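Local atomic coordinates of reducing end xylose-releasing exo-oligoxylanase (PDB entry 1WU4), a protein that hydrolyses xylooligosaccharides of three or more units from the reducing end, releasing xylose with inversion of anomeric configuration. Residues L56-D61 against L65-E70; P125-E130 against H175-R180; I185-E190 against P242-Y247. The protein carries 1 engineered substitution. All blocks are in the same frame, centred on the assembly; numbering follows the deposited sequence.

Interaction 1: L56-D61 against L65-E70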
loop_
_atom_site.group_PDB
_atom_site.type_symbol
_atom_site.label_atom_id
_atom_site.label_comp_id
_atom_site.label_asym_id
_atom_site.label_seq_id
_atom_site.Cartn_x
_atom_site.Cartn_y
_atom_site.Cartn_z
ATOM N N LEU A 56 -8.387 12.963 -17.840
ATOM C CA LEU A 56 -8.843 11.875 -16.983
ATOM C C LEU A 56 -8.041 10.600 -17.200
ATOM O O LEU A 56 -7.364 10.441 -18.217
ATOM C CB LEU A 56 -10.328 11.596 -17.229
ATOM C CG LEU A 56 -11.310 12.675 -16.765
ATOM C CD1 LEU A 56 -12.700 12.373 -17.304
ATOM C CD2 LEU A 56 -11.323 12.734 -15.242
ATOM N N GLY A 57 -8.125 9.696 -16.229
ATOM C CA GLY A 57 -7.417 8.435 -16.309
ATOM C C GLY A 57 -7.713 7.601 -15.080
ATOM O O GLY A 57 -8.140 8.137 -14.056
ATOM N N TYR A 58 -7.502 6.294 -15.172
ATOM C CA TYR A 58 -7.763 5.424 -14.036
ATOM C C TYR A 58 -7.020 4.105 -14.119
ATOM O O TYR A 58 -6.536 3.715 -15.182
ATOM C CB TYR A 58 -9.271 5.149 -13.920
ATOM C CG TYR A 58 -9.893 4.475 -15.133
ATOM C CD1 TYR A 58 -9.662 3.127 -15.409
ATOM C CD2 TYR A 58 -10.717 5.190 -16.004
ATOM C CE1 TYR A 58 -10.238 2.505 -16.520
ATOM C CE2 TYR A 58 -11.296 4.579 -17.118
ATOM C CZ TYR A 58 -11.053 3.239 -17.368
ATOM O OH TYR A 58 -11.625 2.630 -18.464
ATOM N N LEU A 59 -6.899 3.437 -12.978
ATOM C CA LEU A 59 -6.281 2.123 -12.942
ATOM C C LEU A 59 -7.456 1.174 -12.856
ATOM O O LEU A 59 -8.347 1.342 -12.020
ATOM C CB LEU A 59 -5.367 1.945 -11.727
ATOM C CG LEU A 59 -3.901 2.291 -11.997
ATOM C CD1 LEU A 59 -3.752 3.797 -12.099
ATOM C CD2 LEU A 59 -3.016 1.740 -10.887
ATOM N N LEU A 60 -7.471 0.188 -13.739
ATOM C CA LEU A 60 -8.564 -0.763 -13.778
ATOM C C LEU A 60 -8.242 -2.073 -13.087
ATOM O O LEU A 60 -7.196 -2.673 -13.339
ATOM C CB LEU A 60 -8.937 -1.049 -15.235
ATOM C CG LEU A 60 -10.067 -2.045 -15.495
ATOM C CD1 LEU A 60 -11.400 -1.422 -15.104
ATOM C CD2 LEU A 60 -10.076 -2.431 -16.968
ATOM N N ASP A 61 -9.128 -2.504 -12.192
ATOM C CA ASP A 61 -8.939 -3.792 -11.551
ATOM C C ASP A 61 -9.406 -4.683 -12.689
ATOM O O ASP A 61 -10.597 -4.970 -12.825
ATOM C CB ASP A 61 -9.857 -3.973 -10.342
ATOM C CG ASP A 61 -9.691 -5.335 -9.691
ATOM O OD1 ASP A 61 -9.563 -6.331 -10.434
ATOM O OD2 ASP A 61 -9.695 -5.413 -8.446
ATOM N N LEU A 65 -13.277 -5.873 -13.198
ATOM C CA LEU A 65 -13.840 -4.898 -14.124
ATOM C C LEU A 65 -14.388 -3.651 -13.436
ATOM O O LEU A 65 -15.471 -3.169 -13.767
ATOM C CB LEU A 65 -14.939 -5.548 -14.971
ATOM C CG LEU A 65 -14.482 -6.694 -15.879
ATOM C CD1 LEU A 65 -15.667 -7.209 -16.683
ATOM C CD2 LEU A 65 -13.376 -6.210 -16.807
ATOM N N ASP A 66 -13.636 -3.135 -12.472
ATOM C CA ASP A 66 -14.041 -1.928 -11.771
ATOM C C ASP A 66 -12.817 -1.092 -11.415
ATOM O O ASP A 66 -11.677 -1.511 -11.635
ATOM C CB ASP A 66 -14.864 -2.270 -10.516
ATOM C CG ASP A 66 -14.056 -2.977 -9.440
ATOM O OD1 ASP A 66 -12.909 -3.392 -9.707
ATOM O OD2 ASP A 66 -14.583 -3.128 -8.315
ATOM N N VAL A 67 -13.066 0.104 -10.899
ATOM C CA VAL A 67 -12.007 1.027 -10.508
ATOM C C VAL A 67 -12.108 1.161 -8.995
ATOM O O VAL A 67 -13.159 1.529 -8.468
ATOM C CB VAL A 67 -12.208 2.405 -11.177
ATOM C CG1 VAL A 67 -11.112 3.363 -10.747
ATOM C CG2 VAL A 67 -12.215 2.251 -12.695
ATOM N N ARG A 68 -11.022 0.857 -8.295
ATOM C CA ARG A 68 -11.024 0.910 -6.840
ATOM C C ARG A 68 -10.115 1.984 -6.272
ATOM O O ARG A 68 -9.104 2.334 -6.878
ATOM C CB ARG A 68 -10.632 -0.463 -6.292
ATOM C CG ARG A 68 -11.525 -1.556 -6.851
ATOM C CD ARG A 68 -11.243 -2.930 -6.285
ATOM N NE ARG A 68 -12.264 -3.865 -6.747
ATOM C CZ ARG A 68 -12.455 -5.082 -6.252
ATOM N NH1 ARG A 68 -11.688 -5.534 -5.269
ATOM N NH2 ARG A 68 -13.430 -5.842 -6.733
ATOM N N THR A 69 -10.479 2.517 -5.108
ATOM C CA THR A 69 -9.657 3.555 -4.497
ATOM C C THR A 69 -8.268 3.009 -4.181
ATOM O O THR A 69 -7.294 3.753 -4.175
ATOM C CB THR A 69 -10.320 4.144 -3.227
ATOM O OG1 THR A 69 -10.723 3.090 -2.345
ATOM C CG2 THR A 69 -11.539 4.973 -3.614
ATOM N N GLU A 70 -8.181 1.707 -3.935
ATOM C CA GLU A 70 -6.891 1.071 -3.677
ATOM C C GLU A 70 -5.997 1.297 -4.900
ATOM O O GLU A 70 -4.854 1.739 -4.781
ATOM C CB GLU A 70 -7.091 -0.432 -3.458
ATOM C CG GLU A 70 -5.814 -1.265 -3.487
ATOM C CD GLU A 70 -6.096 -2.742 -3.714
ATOM O OE1 GLU A 70 -6.689 -3.079 -4.762
ATOM O OE2 GLU A 70 -5.727 -3.562 -2.851
HETATM O O HOH W 1 -8.462 0.125 -9.527
#

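Interaction 2: P125-E130 against H175-R180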
loop_
_atom_site.group_PDB
_atom_site.type_symbol
_atom_site.label_atom_id
_atom_site.label_comp_id
_atom_site.label_asym_id
_atom_site.label_seq_id
_atom_site.Cartn_x
_atom_site.Cartn_y
_atom_site.Cartn_z
ATOM N N PRO A 125 -16.297 3.437 1.864
ATOM C CA PRO A 125 -14.885 3.645 1.523
ATOM C C PRO A 125 -13.966 2.516 1.986
ATOM O O PRO A 125 -14.379 1.624 2.723
ATOM C CB PRO A 125 -14.565 4.945 2.237
ATOM C CG PRO A 125 -15.308 4.760 3.533
ATOM C CD PRO A 125 -16.648 4.172 3.094
ATOM N N ALA A 126 -12.718 2.573 1.537
ATOM C CA ALA A 126 -11.698 1.597 1.914
ATOM C C ALA A 126 -10.535 2.427 2.457
ATOM O O ALA A 126 -9.806 3.057 1.694
ATOM C CB ALA A 126 -11.257 0.794 0.698
ATOM N N PRO A 127 -10.350 2.440 3.788
ATOM C CA PRO A 127 -9.284 3.202 4.447
ATOM C C PRO A 127 -7.878 3.136 3.853
ATOM O O PRO A 127 -7.144 4.123 3.909
ATOM C CB PRO A 127 -9.335 2.691 5.882
ATOM C CG PRO A 127 -10.795 2.448 6.078
ATOM C CD PRO A 127 -11.193 1.756 4.785
ATOM N N ASP A 128 -7.486 1.994 3.295
ATOM C CA ASP A 128 -6.147 1.920 2.721
ATOM C C ASP A 128 -6.023 2.820 1.493
ATOM O O ASP A 128 -4.926 3.244 1.129
ATOM C CB ASP A 128 -5.740 0.461 2.425
ATOM C CG ASP A 128 -6.643 -0.238 1.422
ATOM O OD1 ASP A 128 -7.866 0.004 1.422
ATOM O OD2 ASP A 128 -6.114 -1.065 0.644
ATOM N N GLY A 129 -7.155 3.128 0.866
ATOM C CA GLY A 129 -7.135 4.028 -0.272
ATOM C C GLY A 129 -6.896 5.442 0.235
ATOM O O GLY A 129 -6.001 6.145 -0.232
ATOM N N GLU A 130 -7.692 5.860 1.214
ATOM C CA GLU A 130 -7.550 7.198 1.778
ATOM C C GLU A 130 -6.129 7.514 2.247
ATOM O O GLU A 130 -5.609 8.591 1.967
ATOM C CB GLU A 130 -8.524 7.397 2.949
ATOM C CG GLU A 130 -9.873 8.020 2.575
ATOM C CD GLU A 130 -10.801 7.078 1.826
ATOM O OE1 GLU A 130 -11.922 7.513 1.483
ATOM O OE2 GLU A 130 -10.422 5.913 1.584
ATOM N N HIS A 175 -18.305 8.587 10.811
ATOM C CA HIS A 175 -17.377 7.948 11.735
ATOM C C HIS A 175 -15.954 8.084 11.211
ATOM O O HIS A 175 -15.732 8.161 10.004
ATOM C CB HIS A 175 -17.719 6.466 11.897
ATOM C CG HIS A 175 -19.136 6.214 12.313
ATOM N ND1 HIS A 175 -20.209 6.468 11.488
ATOM C CD2 HIS A 175 -19.653 5.732 13.467
ATOM C CE1 HIS A 175 -21.328 6.153 12.116
ATOM N NE2 HIS A 175 -21.019 5.705 13.319
ATOM N N PRO A 176 -14.967 8.114 12.118
ATOM C CA PRO A 176 -13.566 8.241 11.712
ATOM C C PRO A 176 -13.016 6.922 11.174
ATOM O O PRO A 176 -13.618 5.864 11.373
ATOM C CB PRO A 176 -12.879 8.664 13.005
ATOM C CG PRO A 176 -13.650 7.887 14.035
ATOM C CD PRO A 176 -15.091 8.080 13.588
ATOM N N MET A 177 -11.881 6.987 10.485
ATOM C CA MET A 177 -11.258 5.784 9.945
ATOM C C MET A 177 -10.228 5.205 10.906
ATOM O O MET A 177 -9.668 4.140 10.656
ATOM C CB MET A 177 -10.614 6.068 8.592
ATOM C CG MET A 177 -11.627 6.228 7.475
ATOM S SD MET A 177 -10.851 6.343 5.865
ATOM C CE MET A 177 -12.226 5.945 4.804
ATOM N N TRP A 178 -9.982 5.927 11.995
ATOM C CA TRP A 178 -9.061 5.489 13.040
ATOM C C TRP A 178 -9.837 5.509 14.341
ATOM O O TRP A 178 -10.622 6.428 14.583
ATOM C CB TRP A 178 -7.872 6.450 13.177
ATOM C CG TRP A 178 -6.690 6.095 12.338
ATOM C CD1 TRP A 178 -5.537 5.490 12.756
ATOM C CD2 TRP A 178 -6.548 6.301 10.930
ATOM N NE1 TRP A 178 -4.689 5.306 11.691
ATOM C CE2 TRP A 178 -5.285 5.794 10.557
ATOM C CE3 TRP A 178 -7.369 6.864 9.945
ATOM C CZ2 TRP A 178 -4.820 5.832 9.236
ATOM C CZ3 TRP A 178 -6.911 6.902 8.634
ATOM C CH2 TRP A 178 -5.647 6.388 8.292
ATOM N N ASN A 179 -9.639 4.494 15.173
ATOM C CA ASN A 179 -10.303 4.477 16.465
ATOM C C ASN A 179 -9.502 5.485 17.285
ATOM O O ASN A 179 -8.281 5.372 17.398
ATOM C CB ASN A 179 -10.232 3.083 17.087
ATOM C CG ASN A 179 -10.810 3.042 18.484
ATOM O OD1 ASN A 179 -10.192 3.524 19.434
ATOM N ND2 ASN A 179 -12.006 2.475 18.616
ATOM N N ARG A 180 -10.186 6.480 17.836
ATOM C CA ARG A 180 -9.526 7.531 18.604
ATOM C C ARG A 180 -8.865 7.078 19.901
ATOM O O ARG A 180 -7.909 7.701 20.363
ATOM C CB ARG A 180 -10.523 8.653 18.900
ATOM C CG ARG A 180 -11.074 9.324 17.649
ATOM C CD ARG A 180 -9.989 10.092 16.910
ATOM N NE ARG A 180 -9.564 11.283 17.644
ATOM C CZ ARG A 180 -10.330 12.353 17.837
ATOM N NH1 ARG A 180 -9.863 13.391 18.519
ATOM N NH2 ARG A 180 -11.561 12.392 17.344
#

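Interaction 3: I185-E190 against P242-Y247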
loop_
_atom_site.group_PDB
_atom_site.type_symbol
_atom_site.label_atom_id
_atom_site.label_comp_id
_atom_site.label_asym_id
_atom_site.label_seq_id
_atom_site.Cartn_x
_atom_site.Cartn_y
_atom_site.Cartn_z
ATOM N N ILE A 185 -5.969 2.126 12.689
ATOM C CA ILE A 185 -6.798 2.307 11.504
ATOM C C ILE A 185 -7.817 1.163 11.500
ATOM O O ILE A 185 -7.521 0.053 11.955
ATOM C CB ILE A 185 -5.938 2.276 10.207
ATOM C CG1 ILE A 185 -6.794 2.674 9.000
ATOM C CG2 ILE A 185 -5.320 0.894 10.006
ATOM C CD1 ILE A 185 -5.992 2.822 7.715
ATOM N N LYS A 186 -9.019 1.441 11.002
ATOM C CA LYS A 186 -10.087 0.444 10.960
ATOM C C LYS A 186 -10.213 -0.185 9.578
ATOM O O LYS A 186 -9.716 0.363 8.594
ATOM C CB LYS A 186 -11.433 1.089 11.287
ATOM C CG LYS A 186 -11.511 1.893 12.567
ATOM C CD LYS A 186 -12.870 2.590 12.599
ATOM C CE LYS A 186 -13.071 3.455 13.820
ATOM N NZ LYS A 186 -14.384 4.160 13.708
ATOM N N PHE A 187 -10.884 -1.333 9.509
ATOM C CA PHE A 187 -11.113 -1.994 8.229
ATOM C C PHE A 187 -12.022 -1.075 7.406
ATOM O O PHE A 187 -11.777 -0.841 6.223
ATOM C CB PHE A 187 -11.777 -3.355 8.429
ATOM C CG PHE A 187 -12.343 -3.926 7.170
ATOM C CD1 PHE A 187 -11.535 -4.110 6.053
ATOM C CD2 PHE A 187 -13.697 -4.219 7.077
ATOM C CE1 PHE A 187 -12.070 -4.570 4.856
ATOM C CE2 PHE A 187 -14.242 -4.679 5.887
ATOM C CZ PHE A 187 -13.425 -4.853 4.773
ATOM N N ILE A 188 -13.086 -0.586 8.042
ATOM C CA ILE A 188 -14.006 0.377 7.434
ATOM C C ILE A 188 -14.497 1.255 8.585
ATOM O O ILE A 188 -14.429 0.857 9.747
ATOM C CB ILE A 188 -15.200 -0.277 6.671
ATOM C CG1 ILE A 188 -15.964 -1.250 7.564
ATOM C CG2 ILE A 188 -14.689 -0.962 5.412
ATOM C CD1 ILE A 188 -17.163 -1.882 6.864
ATOM N N PRO A 189 -14.988 2.464 8.282
ATOM C CA PRO A 189 -15.467 3.391 9.313
ATOM C C PRO A 189 -16.460 2.905 10.363
ATOM O O PRO A 189 -16.354 3.286 11.530
ATOM C CB PRO A 189 -16.032 4.551 8.494
ATOM C CG PRO A 189 -15.192 4.532 7.256
ATOM C CD PRO A 189 -15.131 3.057 6.942
ATOM N N GLU A 190 -17.413 2.067 9.965
ATOM C CA GLU A 190 -18.437 1.607 10.899
ATOM C C GLU A 190 -18.199 0.319 11.679
ATOM O O GLU A 190 -19.101 -0.154 12.367
ATOM C CB GLU A 190 -19.792 1.511 10.186
ATOM C CG GLU A 190 -19.835 0.569 8.991
ATOM C CD GLU A 190 -19.406 1.233 7.694
ATOM O OE1 GLU A 190 -18.213 1.572 7.554
ATOM O OE2 GLU A 190 -20.272 1.420 6.812
ATOM N N PRO A 242 -3.124 -12.322 9.388
ATOM C CA PRO A 242 -4.443 -12.563 8.799
ATOM C C PRO A 242 -4.870 -11.346 7.987
ATOM O O PRO A 242 -4.317 -10.258 8.160
ATOM C CB PRO A 242 -5.328 -12.772 10.021
ATOM C CG PRO A 242 -4.724 -11.814 11.015
ATOM C CD PRO A 242 -3.236 -12.060 10.836
ATOM N N GLU A 243 -5.843 -11.524 7.100
ATOM C CA GLU A 243 -6.326 -10.404 6.301
ATOM C C GLU A 243 -7.052 -9.396 7.195
ATOM O O GLU A 243 -6.789 -8.197 7.120
ATOM C CB GLU A 243 -7.238 -10.908 5.186
ATOM C CG GLU A 243 -6.487 -11.690 4.127
ATOM C CD GLU A 243 -7.367 -12.081 2.964
ATOM O OE1 GLU A 243 -8.237 -12.959 3.144
ATOM O OE2 GLU A 243 -7.190 -11.502 1.871
ATOM N N TYR A 244 -7.972 -9.884 8.026
ATOM C CA TYR A 244 -8.693 -9.033 8.976
ATOM C C TYR A 244 -8.321 -9.518 10.375
ATOM O O TYR A 244 -8.124 -10.716 10.592
ATOM C CB TYR A 244 -10.214 -9.163 8.858
ATOM C CG TYR A 244 -10.875 -8.694 7.579
ATOM C CD1 TYR A 244 -10.142 -8.168 6.515
ATOM C CD2 TYR A 244 -12.252 -8.833 7.426
ATOM C CE1 TYR A 244 -10.780 -7.799 5.317
ATOM C CE2 TYR A 244 -12.892 -8.471 6.251
ATOM C CZ TYR A 244 -12.154 -7.961 5.201
ATOM O OH TYR A 244 -12.809 -7.643 4.030
ATOM N N ALA A 245 -8.251 -8.594 11.323
ATOM C CA ALA A 245 -7.924 -8.955 12.695
ATOM C C ALA A 245 -8.642 -8.018 13.650
ATOM O O ALA A 245 -8.877 -6.852 13.335
ATOM C CB ALA A 245 -6.420 -8.877 12.921
ATOM N N TYR A 246 -9.005 -8.535 14.816
ATOM C CA TYR A 246 -9.665 -7.723 15.824
ATOM C C TYR A 246 -8.605 -6.800 16.413
ATOM O O TYR A 246 -7.413 -6.963 16.141
ATOM C CB TYR A 246 -10.240 -8.623 16.916
ATOM C CG TYR A 246 -11.331 -9.541 16.425
ATOM C CD1 TYR A 246 -12.551 -9.029 15.980
ATOM C CD2 TYR A 246 -11.147 -10.924 16.396
ATOM C CE1 TYR A 246 -13.558 -9.869 15.521
ATOM C CE2 TYR A 246 -12.149 -11.775 15.936
ATOM C CZ TYR A 246 -13.352 -11.241 15.501
ATOM O OH TYR A 246 -14.350 -12.083 15.058
ATOM N N TYR A 247 -9.024 -5.827 17.216
ATOM C CA TYR A 247 -8.051 -4.930 17.822
ATOM C C TYR A 247 -7.137 -5.713 18.759
ATOM O O TYR A 247 -6.004 -5.304 19.001
ATOM C CB TYR A 247 -8.735 -3.807 18.607
ATOM C CG TYR A 247 -9.526 -2.831 17.764
ATOM C CD1 TYR A 247 -9.053 -2.399 16.523
ATOM C CD2 TYR A 247 -10.724 -2.298 18.233
ATOM C CE1 TYR A 247 -9.758 -1.457 15.771
ATOM C CE2 TYR A 247 -11.433 -1.356 17.494
ATOM C CZ TYR A 247 -10.947 -0.940 16.267
ATOM O OH TYR A 247 -11.649 -0.002 15.542
#

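Interaction 1: L56-D61 against L65-E70
A G1 beta bulge closes the turn between 56-61 and 65-70: Leu65 and Asp66 both face Asp61. Asp61 N donates to Asp66 O at 2.8 Å, while the bond from Leu65 N back to Asp61 O is weak, its N-H...O angle only 121°. Two residues further from the turn, a water bridges the segments in place of a direct bond, donating to Leu59 O (2.8 Å) and accepting from Arg68 N. The turn leads into the helix 69-81 of the (alpha/alpha)6 barrel, with Arg68 as its N-cap residue and Glu70, the probable proton donor, in its first turn.

Beside the bulge the side chains of Asp61 and Asp66 run side by side and point the same way, their carboxylate planes 61° apart; Arg68, salt-bridged to both, probably offsets their like charges. Asp66 reaches it because its CG sits between the backbone N and the carbonyl carbon (chi1 67°); its OD2 takes Arg68 NE at 2.9 Å through the syn lone pair, near the guanidinium plane, and also meets Ser113 OG. Asp61 OD2 instead rides over one guanidinium face, 3.4 Å from Arg68 NE, an attraction of charges alone, and is bonded to Asn64 ND2. On the apolar flank, Val67 CG2 rests obliquely against the Tyr58 ring, 3.8 Å from its CD1. Leu60 CD1 packs over the backbone at Asp66 O, 3.5 Å away.

Interaction 2: P125-E130 against H175-R180
The carboxylate of Glu130 carries the methyl group of Met177 over one face: Met177 CE stands directly above Glu130 CD, 3.5 Å away, and is equally far, 3.7 Å, from both Glu130 OE1 and OE2. Of the two oxygens, OE1 receives the backbone N-H of Phe110. Glu130 OE2 lies only 2.9 Å from Ala126 O; both are acceptors, so this close approach of two oxygens in a buried setting would be expected to disfavour a negative charge on the acid.

Met177 runs fully extended beyond CG (chi2 -172°, chi3 161°), which drives its sulfur and methyl end straight into the helix start. There the thioether is enclosed from three directions. Pro125 offers the rim of its ring, CG meeting Met177 CE at 3.5 Å; Pro127 crosses the thioether at a slant, with its CA 3.8 Å from Met177 SD and the ring CG almost as near; and Glu130, crossing at about a right angle, lays its aliphatic CG against SD and CE alike. A bend at chi2 (73°) in Glu130 is what folds its carboxylate under the methyl. All four of these residues are buried, and the contact is one of dispersion, a polarisable thioether against proline rings and the flat of an acid.

Tyr109 and Cys165, the latter on helix 154-167, also pack on Met177. The arrangement is loop-to-helix packing in an (alpha/alpha)6 barrel: the long connection after helix 154-167 plugs its methionine into the N-terminal turn of helix 127-144, whose N-cap residue is Ala126.

Interaction 3: I185-E190 against P242-Y247
Phe187 and Tyr244 keep their CA atoms 7.5 Å apart, and Lys186 and Tyr247 theirs 9.0 Å apart, too far for backbone pairing, so 185-190 and 242-247 meet through side chains. Both belong to connections between helices of the (alpha/alpha)6 barrel, and 242-247 includes the short strand 245-246, which pairs with 193-194.

The aromatic pair carries most of the contact. Tyr244 brings its phenol end over one face of the Phe187 ring, with Tyr244 CZ 3.3 Å above the plane and displaced toward the rim, while the ring planes stand 37° apart; the opposite face bears Ile188 CG2. The approach is tightest at the hydroxyl, Tyr244 OH being 3.0 Å from Phe187 CZ. Phe187 extends that far because its CG is anti to the backbone N (chi1 166°). Tyr244 also stacks with Tyr257, and its side chain comes to about 4 Å from that of Asp263, which places Tyr244 beside the probable catalytic base.

Tyr247 makes the second meeting, laying its hydroxyl against the aliphatic stem of Lys186, OH to CG 3.5 Å; Glu192 OE1 is the hydrogen-bond partner of that hydroxyl. The extended Lys186 chain carries its ammonium past the phenol to Pro176 O and to a carbonyl of its own loop, where NZ donates to Pro189 O at 3.1 Å, tilted 18° from the carbonyl plane.

In the fold
The three contacts follow one another along the chain. Interactions 2 and 3, centres 10 Å apart, are directly joined: Met177 O and Lys186 N probably hydrogen-bond at 2.8 Å, and Pro127 packs on the backbone of Phe187. Interaction 1 lies 20 Å from interaction 2 between centres, yet the helix starting at Thr69 reaches it, Thr69 OG1 touching Ala126 CB at 3.8 Å. Interaction 3 does not touch interaction 1. Interactions 1 and 3 reach the probable catalytic pair, the first holding Glu70 and the other adjoining Asp263 and, at Tyr247, a bound glycerol. Interaction 2 lies further back: Glu130 is about 9 Å from Glu70 between side chains.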